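Local coordinates for ferritin (Pseudo-nitzschia multiseries, PDB 4IWK), which oxidises ferrous iron with dioxygen and probably stores the ferric product as a soluble, non-toxic mineral inside a 24-subunit shell, at residues F9-T14 with I65-A71; L102-A106 with L121-H125. All blocks are in the same frame, centred on the assembly; numbering follows the deposited sequence. Where two conformers were deposited one is given.

Interaction 1 of 2, residues F9-T14 with I65-A71; sequences FNRQVT and IPIELQA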
loop_
_atom_site.group_PDB
_atom_site.type_symbol
_atom_site.label_atom_id
_atom_site.label_comp_id
_atom_site.label_asym_id
_atom_site.label_seq_id
_atom_site.Cartn_x
_atom_site.Cartn_y
_atom_site.Cartn_z
ATOM N N PHE A 9 55.404 -13.707 2.098
ATOM C CA PHE A 9 53.938 -13.836 2.178
ATOM C C PHE A 9 53.522 -14.284 3.558
ATOM O O PHE A 9 52.658 -13.674 4.205
ATOM C CB PHE A 9 53.429 -14.752 1.045
ATOM C CG PHE A 9 52.006 -14.461 0.648
ATOM C CD1 PHE A 9 51.734 -13.766 -0.560
ATOM C CD2 PHE A 9 50.970 -14.849 1.494
ATOM C CE1 PHE A 9 50.395 -13.485 -0.905
ATOM C CE2 PHE A 9 49.643 -14.582 1.140
ATOM C CZ PHE A 9 49.402 -13.885 -0.052
ATOM N N ASN A 10 54.160 -15.326 4.079
ATOM C CA ASN A 10 53.967 -15.781 5.447
ATOM C C ASN A 10 54.222 -14.607 6.440
ATOM O O ASN A 10 53.395 -14.375 7.389
ATOM C CB ASN A 10 54.890 -16.996 5.676
ATOM C CG ASN A 10 54.406 -17.911 6.778
ATOM O OD1 ASN A 10 55.113 -18.134 7.789
ATOM N ND2 ASN A 10 53.172 -18.398 6.640
ATOM N N ARG A 11 55.319 -13.881 6.284
ATOM C CA ARG A 11 55.606 -12.751 7.177
ATOM C C ARG A 11 54.452 -11.679 7.149
ATOM O O ARG A 11 54.256 -10.924 8.087
ATOM C CB ARG A 11 56.951 -12.083 6.895
ATOM C CG ARG A 11 58.172 -12.823 7.438
ATOM C CD ARG A 11 59.342 -12.611 6.483
ATOM N NE ARG A 11 60.626 -12.441 7.141
ATOM C CZ ARG A 11 61.365 -11.336 7.061
ATOM N NH1 ARG A 11 60.963 -10.292 6.331
ATOM N NH2 ARG A 11 62.524 -11.270 7.707
ATOM N N GLN A 12 53.809 -11.535 5.991
ATOM C CA GLN A 12 52.811 -10.461 5.851
ATOM C C GLN A 12 51.629 -10.825 6.791
ATOM O O GLN A 12 51.025 -9.907 7.436
ATOM C CB GLN A 12 52.268 -10.268 4.403
ATOM C CG GLN A 12 51.380 -9.033 4.288
ATOM C CD GLN A 12 52.166 -7.746 4.593
ATOM O OE1 GLN A 12 53.374 -7.693 4.316
ATOM N NE2 GLN A 12 51.537 -6.751 5.166
ATOM N N VAL A 13 51.259 -12.096 6.839
ATOM C CA VAL A 13 50.176 -12.507 7.738
ATOM C C VAL A 13 50.584 -12.176 9.152
ATOM O O VAL A 13 49.793 -11.604 9.922
ATOM C CB VAL A 13 49.893 -14.029 7.663
ATOM C CG1 VAL A 13 48.887 -14.454 8.734
ATOM C CG2 VAL A 13 49.378 -14.413 6.257
ATOM N N THR A 14 51.818 -12.544 9.515
ATOM C CA THR A 14 52.287 -12.172 10.856
ATOM C C THR A 14 52.232 -10.662 11.139
ATOM O O THR A 14 51.802 -10.248 12.229
ATOM C CB THR A 14 53.735 -12.637 11.066
ATOM O OG1 THR A 14 53.758 -14.014 10.776
ATOM C CG2 THR A 14 54.169 -12.416 12.579
ATOM N N ILE A 65 50.280 -21.425 -1.434
ATOM C CA ILE A 65 51.389 -20.837 -0.715
ATOM C C ILE A 65 51.220 -21.393 0.733
ATOM O O ILE A 65 50.277 -21.044 1.401
ATOM C CB ILE A 65 51.328 -19.297 -0.759
ATOM C CG1 ILE A 65 51.568 -18.804 -2.225
ATOM C CG2 ILE A 65 52.377 -18.681 0.196
ATOM C CD1 ILE A 65 51.315 -17.291 -2.423
ATOM N N PRO A 66 52.155 -22.161 1.230
ATOM C CA PRO A 66 51.829 -22.812 2.515
ATOM C C PRO A 66 51.959 -21.767 3.643
ATOM O O PRO A 66 52.885 -20.964 3.663
ATOM C CB PRO A 66 52.923 -23.901 2.623
ATOM C CG PRO A 66 53.436 -24.107 1.234
ATOM C CD PRO A 66 53.348 -22.754 0.556
ATOM N N ILE A 67 51.021 -21.743 4.563
ATOM C CA ILE A 67 51.039 -20.789 5.638
ATOM C C ILE A 67 51.433 -21.563 6.905
ATOM O O ILE A 67 50.792 -22.567 7.144
ATOM C CB ILE A 67 49.617 -20.158 5.855
ATOM C CG1 ILE A 67 49.261 -19.220 4.677
ATOM C CG2 ILE A 67 49.566 -19.336 7.135
ATOM C CD1 ILE A 67 50.205 -17.995 4.523
ATOM N N GLU A 68 52.443 -21.097 7.603
ATOM C CA GLU A 68 52.763 -21.553 8.968
ATOM C C GLU A 68 52.566 -20.312 9.849
ATOM O O GLU A 68 53.312 -19.340 9.739
ATOM C CB GLU A 68 54.216 -22.006 9.000
ATOM C CG GLU A 68 54.327 -23.374 9.612
ATOM C CD GLU A 68 54.104 -24.474 8.573
ATOM O OE1 GLU A 68 54.927 -24.614 7.632
ATOM O OE2 GLU A 68 53.115 -25.204 8.702
ATOM N N LEU A 69 51.526 -20.393 10.710
ATOM C CA LEU A 69 51.209 -19.287 11.609
ATOM C C LEU A 69 52.275 -19.113 12.654
ATOM O O LEU A 69 52.677 -20.105 13.270
ATOM C CB LEU A 69 49.820 -19.518 12.287
ATOM C CG LEU A 69 48.542 -19.523 11.406
ATOM C CD1 LEU A 69 47.291 -19.739 12.272
ATOM C CD2 LEU A 69 48.477 -18.142 10.705
ATOM N N GLN A 70 52.809 -17.933 12.739
ATOM C CA GLN A 70 53.858 -17.609 13.714
ATOM C C GLN A 70 53.236 -17.034 14.978
ATOM O O GLN A 70 52.006 -16.648 15.045
ATOM C CB GLN A 70 54.900 -16.609 13.198
ATOM C CG GLN A 70 55.429 -16.990 11.778
ATOM C CD GLN A 70 56.449 -15.952 11.233
ATOM O OE1 GLN A 70 56.143 -14.846 10.643
ATOM N NE2 GLN A 70 57.734 -16.318 11.424
ATOM N N ALA A 71 54.069 -17.004 16.000
ATOM C CA ALA A 71 53.643 -16.268 17.183
ATOM C C ALA A 71 53.244 -14.846 16.835
ATOM O O ALA A 71 53.923 -14.187 16.012
ATOM C CB ALA A 71 54.764 -16.260 18.251
HETATM O O HOH W 1 51.942 -16.773 8.418
HETATM O O HOH W 2 51.732 -15.935 10.978
#
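The F9 ring carries the terminal methyl of I65 on one face: CD1 of I65 lies 4.2 Å from the ring centroid and 17° off the ring normal, a CH-pi contact displaced toward CD1 and CE1 of the ring. At the edge of the same ring, close to its plane, stands CD1 of I67, 4.4 Å from F9 CD2. A flat aromatic suits this place because it offers a broad face to one isoleucine and a rim to the other, and with CG anti to the backbone N (chi1 -154°) it leans out from the helix toward 65-71. One turn later V13 continues the apolar strip. Its two branches part company, CG2 meeting I67 CD1 tip to tip at 4.1 Å and CG1 approaching CD2 of L69.

Polar groups take over on the more exposed side. The hydroxyl of T14 donates to OE1 of Q70 at a short 2.5 Å, in the carbonyl plane and on a lone pair, with an angle of 119° at the oxygen. The Q70 chain, extended beyond CG, brings OE1 to the hydroxyl and crosses the threonine at about a right angle. T14 OG1 also accepts from a water that in turn takes the backbone N-H of Q70, while a second water donates to N10 O and E68 O. The N10 amide lies against the backbone of E68 and beside I67, where a short polar side chain can meet peptide groups.

I65 and I67 also touch A60 of helix 36-62, and I67 and L69 pack on I28 and L24 of a second subunit. This is the long connection of the ferritin four-helix bundle, running from helix 36-62 to helix 84-111 across the outside of helix 3-32 and sharing in a subunit interface.

Interaction 2 of 2, residues L102-A106 with L121-H125; sequences LLNLA and LNPFH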
loop_
_atom_site.group_PDB
_atom_site.type_symbol
_atom_site.label_atom_id
_atom_site.label_comp_id
_atom_site.label_asym_id
_atom_site.label_seq_id
_atom_site.Cartn_x
_atom_site.Cartn_y
_atom_site.Cartn_z
ATOM N N LEU A 102 54.433 -4.675 2.904
ATOM C CA LEU A 102 53.688 -4.893 1.671
ATOM C C LEU A 102 54.561 -4.568 0.472
ATOM O O LEU A 102 54.442 -5.246 -0.573
ATOM C CB LEU A 102 52.387 -4.014 1.592
ATOM C CG LEU A 102 51.270 -4.595 2.461
ATOM C CD1 LEU A 102 50.144 -3.546 2.665
ATOM C CD2 LEU A 102 50.692 -5.904 1.858
ATOM N N LEU A 103 55.299 -3.467 0.558
ATOM C CA LEU A 103 56.205 -3.112 -0.596
ATOM C C LEU A 103 57.327 -4.139 -0.699
ATOM O O LEU A 103 57.651 -4.526 -1.820
ATOM C CB LEU A 103 56.759 -1.655 -0.423
ATOM C CG LEU A 103 55.687 -0.536 -0.578
ATOM C CD1 LEU A 103 56.376 0.793 -0.257
ATOM C CD2 LEU A 103 54.945 -0.358 -1.920
ATOM N N ASN A 104 57.797 -4.715 0.404
ATOM C CA ASN A 104 58.801 -5.799 0.298
ATOM C C ASN A 104 58.276 -7.024 -0.395
ATOM O O ASN A 104 58.957 -7.667 -1.239
ATOM C CB ASN A 104 59.305 -6.249 1.688
ATOM C CG ASN A 104 60.212 -5.228 2.339
ATOM O OD1 ASN A 104 60.721 -4.335 1.685
ATOM N ND2 ASN A 104 60.335 -5.321 3.670
ATOM N N LEU A 105 57.056 -7.394 -0.021
ATOM C CA LEU A 105 56.386 -8.529 -0.667
ATOM C C LEU A 105 56.176 -8.234 -2.161
ATOM O O LEU A 105 56.438 -9.147 -2.989
ATOM C CB LEU A 105 54.998 -8.764 0.039
ATOM C CG LEU A 105 54.227 -9.876 -0.492
ATOM C CD1 LEU A 105 54.978 -11.249 -0.615
ATOM C CD2 LEU A 105 52.943 -10.019 0.414
ATOM N N ALA A 106 55.668 -7.034 -2.524
ATOM C CA ALA A 106 55.485 -6.702 -3.923
ATOM C C ALA A 106 56.844 -6.736 -4.700
ATOM O O ALA A 106 56.838 -7.139 -5.875
ATOM C CB ALA A 106 54.829 -5.338 -4.155
ATOM N N LEU A 121 47.935 -7.682 -4.443
ATOM C CA LEU A 121 48.436 -6.661 -3.522
ATOM C C LEU A 121 47.910 -5.264 -3.855
ATOM O O LEU A 121 47.841 -4.386 -2.964
ATOM C CB LEU A 121 49.971 -6.630 -3.502
ATOM C CG LEU A 121 50.677 -7.919 -3.068
ATOM C CD1 LEU A 121 52.166 -7.742 -3.139
ATOM C CD2 LEU A 121 50.250 -8.135 -1.584
ATOM N N ASN A 122 47.528 -5.011 -5.105
ATOM C CA ASN A 122 47.183 -3.622 -5.457
ATOM C C ASN A 122 46.197 -2.901 -4.572
ATOM O O ASN A 122 46.467 -1.760 -4.125
ATOM C CB ASN A 122 46.796 -3.583 -6.978
ATOM C CG ASN A 122 47.974 -3.648 -7.855
ATOM O OD1 ASN A 122 47.793 -4.047 -9.045
ATOM N ND2 ASN A 122 49.121 -3.425 -7.390
ATOM N N PRO A 123 45.080 -3.504 -4.180
ATOM C CA PRO A 123 44.157 -2.753 -3.303
ATOM C C PRO A 123 44.727 -2.551 -1.934
ATOM O O PRO A 123 44.355 -1.556 -1.283
ATOM C CB PRO A 123 42.915 -3.676 -3.186
ATOM C CG PRO A 123 43.123 -4.771 -4.209
ATOM C CD PRO A 123 44.472 -4.681 -4.853
ATOM N N PHE A 124 45.639 -3.407 -1.506
ATOM C CA PHE A 124 46.306 -3.144 -0.213
ATOM C C PHE A 124 47.287 -1.994 -0.330
ATOM O O PHE A 124 47.444 -1.180 0.624
ATOM C CB PHE A 124 47.100 -4.412 0.248
ATOM C CG PHE A 124 46.147 -5.602 0.593
ATOM C CD1 PHE A 124 45.572 -5.665 1.875
ATOM C CD2 PHE A 124 45.765 -6.529 -0.351
ATOM C CE1 PHE A 124 44.651 -6.698 2.170
ATOM C CE2 PHE A 124 44.898 -7.577 -0.078
ATOM C CZ PHE A 124 44.324 -7.653 1.184
ATOM N N HIS A 125 47.968 -1.874 -1.502
ATOM C CA HIS A 125 48.834 -0.698 -1.623
ATOM C C HIS A 125 48.057 0.609 -1.457
ATOM O O HIS A 125 48.516 1.563 -0.768
ATOM C CB HIS A 125 49.539 -0.739 -3.031
ATOM C CG HIS A 125 50.545 -1.830 -3.132
ATOM N ND1 HIS A 125 50.631 -2.706 -4.215
ATOM C CD2 HIS A 125 51.470 -2.227 -2.241
ATOM C CE1 HIS A 125 51.652 -3.550 -3.995
ATOM N NE2 HIS A 125 52.130 -3.292 -2.789
#
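L121 overlaps the helix surface between L102, L105 and A106, with its two methyls divided among them. CD1 presses on the backbone of A106, 3.6 Å from the CA of that residue, while CD2 meets CD2 of L105 at 3.8 Å and CD2 of L102 at 4.1 Å. A106 suits this place because its single methyl lets the leucine lie close to the helix backbone. The leucine chain projects from its own helix with CG anti to the carbonyl carbon (chi1 -60°), which, with an extended second torsion, carries the methyls across. L102 forks in a complementary way: its CD1 rests on CB of F124, 4.0 Å away, the two side chains crossing at about a right angle.

The two segments run antiparallel at 150° with their axes 10.7 Å apart, as expected of helices 84-111 and 115-145, consecutive members of the ferritin four-helix bundle joined by a short turn. Leucines facing inward from this pair meet F56 of helix 36-62, and L102 and L105 also touch helix 3-32, so the contact belongs to the bundle core. The F124 ring turns away from the 102-106 segment and meets the rings of F56 and F120.

H125 fills the other flank of the interface. Its imidazole sets an edge against CB of A106 and the carbonyl oxygen of L102, while L103 approaches obliquely through CD2. The L121 carbonyl oxygen sits 3.4 Å above one face of the imidazole, offset toward its rim. Beyond this flank L103 and A106 pack on F115, and H125 on A116, of a third subunit.

Overall arrangement
The two contacts lie in series along the chain, interaction 1 closing before interaction 2 opens, with their centres about 15 Å apart. Interaction 1 joins helix 3-32 to the long connection that follows helix 36-62; interaction 2 pairs helices 84-111 and 115-145. They meet inside the bundle, where F9 and Q12 pack against L105 and Q12 also reaches L102, and F56 of helix 36-62 touches residues of both. All four helices of the bundle are therefore engaged. Q12 also hydrogen-bonds the iron ligand E16, and the side chain of L102 comes within about 6 Å of a bound iron(III) ion. Both contacts thus border other subunits and also lie near the iron sites.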